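Local coordinates for ABC transporter sugar binding protein (Xanthomonas axonopodis pv. citri, PDB 3UOR) that probably binds maltose or related sugars in the periplasm and delivers them to an ABC transporter for uptake, at residues Pro123-Thr128 with Glu366-Thr371. Numbering follows the deposited sequence.
Sequences PGVWDT and ERVKAT
With CG1 of Val125 trans to the backbone N (chi1 175°), its other methyl, CG2, lies beside that N and meets Val368 CG2 at 3.7 Å. Thr128 has chi1 67°, which puts OG1 between N and the carbonyl carbon; from there OG1 bonds to Val125 O at 2.8 Å in the carbonyl plane, while CG2 packs on Ala370 CB at 3.5 Å. Threonine suits this place because one branch ties back to the carbonyl of Val125, in the helix, and the other offers a methyl to the partner. Between these two apolar contacts the backbones come close at Gly124, whose CA-H points almost straight at Val368 O (CA to O 3.2 Å, 168° at the hydrogen); with no side chain on this face, Gly124 lets its CA come within 4.5 Å of Lys369 CA. Two waters complete the seam. One accepts from Gly124 N, in the first turn of the helix, and donates to Val368 O; the other accepts from Ala370 N and donates to Asp127 OD2, 2.8 Å away. The small Ala370 fits beside both Asp127 OD2 and Thr128 CG2. Beyond the seam, Glu366 makes a salt bridge to Arg344, and Val125 and Val368 both touch strand 134-150. The arrangement is a short helix packed, partly through water, against a loop that runs extended from Val368 on, joining helix 123-127 to the connection between helices 359-364 and 377-394 in a protein of the bacterial extracellular solute-binding family.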
loop_
_atom_site.group_PDB
_atom_site.type_symbol
_atom_site.label_atom_id
_atom_site.label_comp_id
_atom_site.label_asym_id
_atom_site.label_seq_id
_atom_site.Cartn_x
_atom_site.Cartn_y
_atom_site.Cartn_z
ATOM N N PRO A 123 3.214 -8.676 -10.359
ATOM C CA PRO A 123 1.980 -9.471 -10.459
ATOM C C PRO A 123 0.978 -9.155 -9.342
ATOM O O PRO A 123 -0.201 -9.036 -9.633
ATOM C CB PRO A 123 2.477 -10.925 -10.389
ATOM C CG PRO A 123 3.842 -10.832 -9.744
ATOM C CD PRO A 123 4.415 -9.513 -10.205
ATOM N N GLY A 124 1.440 -9.002 -8.100
ATOM C CA GLY A 124 0.557 -8.643 -7.011
ATOM C C GLY A 124 -0.065 -7.268 -7.235
ATOM O O GLY A 124 -1.193 -7.015 -6.836
ATOM N N VAL A 125 0.667 -6.375 -7.886
ATOM C CA VAL A 125 0.132 -5.048 -8.206
ATOM C C VAL A 125 -0.923 -5.106 -9.325
ATOM O O VAL A 125 -1.986 -4.501 -9.218
ATOM C CB VAL A 125 1.262 -4.093 -8.590
ATOM C CG1 VAL A 125 0.707 -2.754 -9.034
ATOM C CG2 VAL A 125 2.220 -3.919 -7.396
ATOM N N TRP A 126 -0.646 -5.853 -10.390
ATOM C CA TRP A 126 -1.627 -6.026 -11.465
ATOM C C TRP A 126 -2.884 -6.662 -10.891
ATOM O O TRP A 126 -4.000 -6.313 -11.242
ATOM C CB TRP A 126 -1.074 -6.950 -12.554
ATOM C CG TRP A 126 -1.887 -6.895 -13.821
ATOM C CD1 TRP A 126 -2.754 -7.841 -14.285
ATOM C CD2 TRP A 126 -1.904 -5.832 -14.783
ATOM N NE1 TRP A 126 -3.302 -7.434 -15.476
ATOM C CE2 TRP A 126 -2.804 -6.201 -15.798
ATOM C CE3 TRP A 126 -1.254 -4.598 -14.875
ATOM C CZ2 TRP A 126 -3.070 -5.383 -16.900
ATOM C CZ3 TRP A 126 -1.518 -3.783 -15.975
ATOM C CH2 TRP A 126 -2.415 -4.182 -16.969
ATOM N N ASP A 127 -2.692 -7.628 -10.007
ATOM C CA ASP A 127 -3.811 -8.395 -9.471
ATOM C C ASP A 127 -4.831 -7.506 -8.742
ATOM O O ASP A 127 -6.022 -7.799 -8.763
ATOM C CB ASP A 127 -3.292 -9.535 -8.574
ATOM C CG ASP A 127 -4.400 -10.427 -8.057
ATOM O OD1 ASP A 127 -5.225 -10.897 -8.867
ATOM O OD2 ASP A 127 -4.443 -10.679 -6.831
ATOM N N THR A 128 -4.383 -6.406 -8.132
ATOM C CA THR A 128 -5.318 -5.513 -7.438
ATOM C C THR A 128 -6.339 -4.869 -8.382
ATOM O O THR A 128 -7.361 -4.371 -7.928
ATOM C CB THR A 128 -4.617 -4.389 -6.635
ATOM O OG1 THR A 128 -3.970 -3.471 -7.526
ATOM C CG2 THR A 128 -3.573 -4.953 -5.677
ATOM N N GLU A 366 8.151 -7.297 -5.940
ATOM C CA GLU A 366 8.042 -8.591 -6.630
ATOM C C GLU A 366 7.179 -9.546 -5.828
ATOM O O GLU A 366 6.756 -10.569 -6.351
ATOM C CB GLU A 366 9.418 -9.237 -6.838
ATOM C CG GLU A 366 10.309 -8.540 -7.851
ATOM C CD GLU A 366 9.824 -8.703 -9.291
ATOM O OE1 GLU A 366 8.863 -9.475 -9.526
ATOM O OE2 GLU A 366 10.412 -8.048 -10.190
ATOM N N ARG A 367 6.932 -9.219 -4.555
ATOM C CA ARG A 367 6.278 -10.154 -3.653
ATOM C C ARG A 367 4.950 -9.643 -3.058
ATOM O O ARG A 367 4.236 -10.400 -2.383
ATOM C CB ARG A 367 7.253 -10.556 -2.524
ATOM C CG ARG A 367 8.508 -11.322 -3.020
ATOM C CD ARG A 367 9.438 -11.689 -1.842
ATOM N NE ARG A 367 9.986 -10.496 -1.184
ATOM C CZ ARG A 367 11.080 -9.861 -1.600
ATOM N NH1 ARG A 367 11.738 -10.312 -2.673
ATOM N NH2 ARG A 367 11.524 -8.783 -0.955
ATOM N N VAL A 368 4.611 -8.376 -3.304
ATOM C CA VAL A 368 3.398 -7.813 -2.718
ATOM C C VAL A 368 2.179 -8.595 -3.191
ATOM O O VAL A 368 2.184 -9.143 -4.288
ATOM C CB VAL A 368 3.243 -6.294 -2.987
ATOM C CG1 VAL A 368 4.374 -5.532 -2.319
ATOM C CG2 VAL A 368 3.191 -6.025 -4.475
ATOM N N LYS A 369 1.156 -8.663 -2.338
ATOM C CA LYS A 369 -0.060 -9.453 -2.579
ATOM C C LYS A 369 -1.264 -8.560 -2.397
ATOM O O LYS A 369 -1.289 -7.768 -1.450
ATOM C CB LYS A 369 -0.222 -10.588 -1.543
ATOM C CG LYS A 369 0.623 -11.840 -1.711
ATOM C CD LYS A 369 0.234 -12.895 -0.632
ATOM C CE LYS A 369 1.265 -14.043 -0.531
ATOM N NZ LYS A 369 1.068 -15.000 0.631
ATOM N N ALA A 370 -2.282 -8.741 -3.245
ATOM C CA ALA A 370 -3.539 -8.015 -3.108
ATOM C C ALA A 370 -4.336 -8.523 -1.898
ATOM O O ALA A 370 -4.303 -9.711 -1.575
ATOM C CB ALA A 370 -4.368 -8.151 -4.377
ATOM N N THR A 371 -5.037 -7.616 -1.225
ATOM C CA THR A 371 -5.955 -7.989 -0.132
ATOM C C THR A 371 -7.243 -8.506 -0.760
ATOM O O THR A 371 -7.507 -8.215 -1.936
ATOM C CB THR A 371 -6.266 -6.768 0.744
ATOM O OG1 THR A 371 -6.333 -5.593 -0.086
ATOM C CG2 THR A 371 -5.178 -6.560 1.764
HETATM O O HOH W 1 3.892 -8.753 -6.747
HETATM O O HOH W 2 -2.162 -10.812 -5.233
#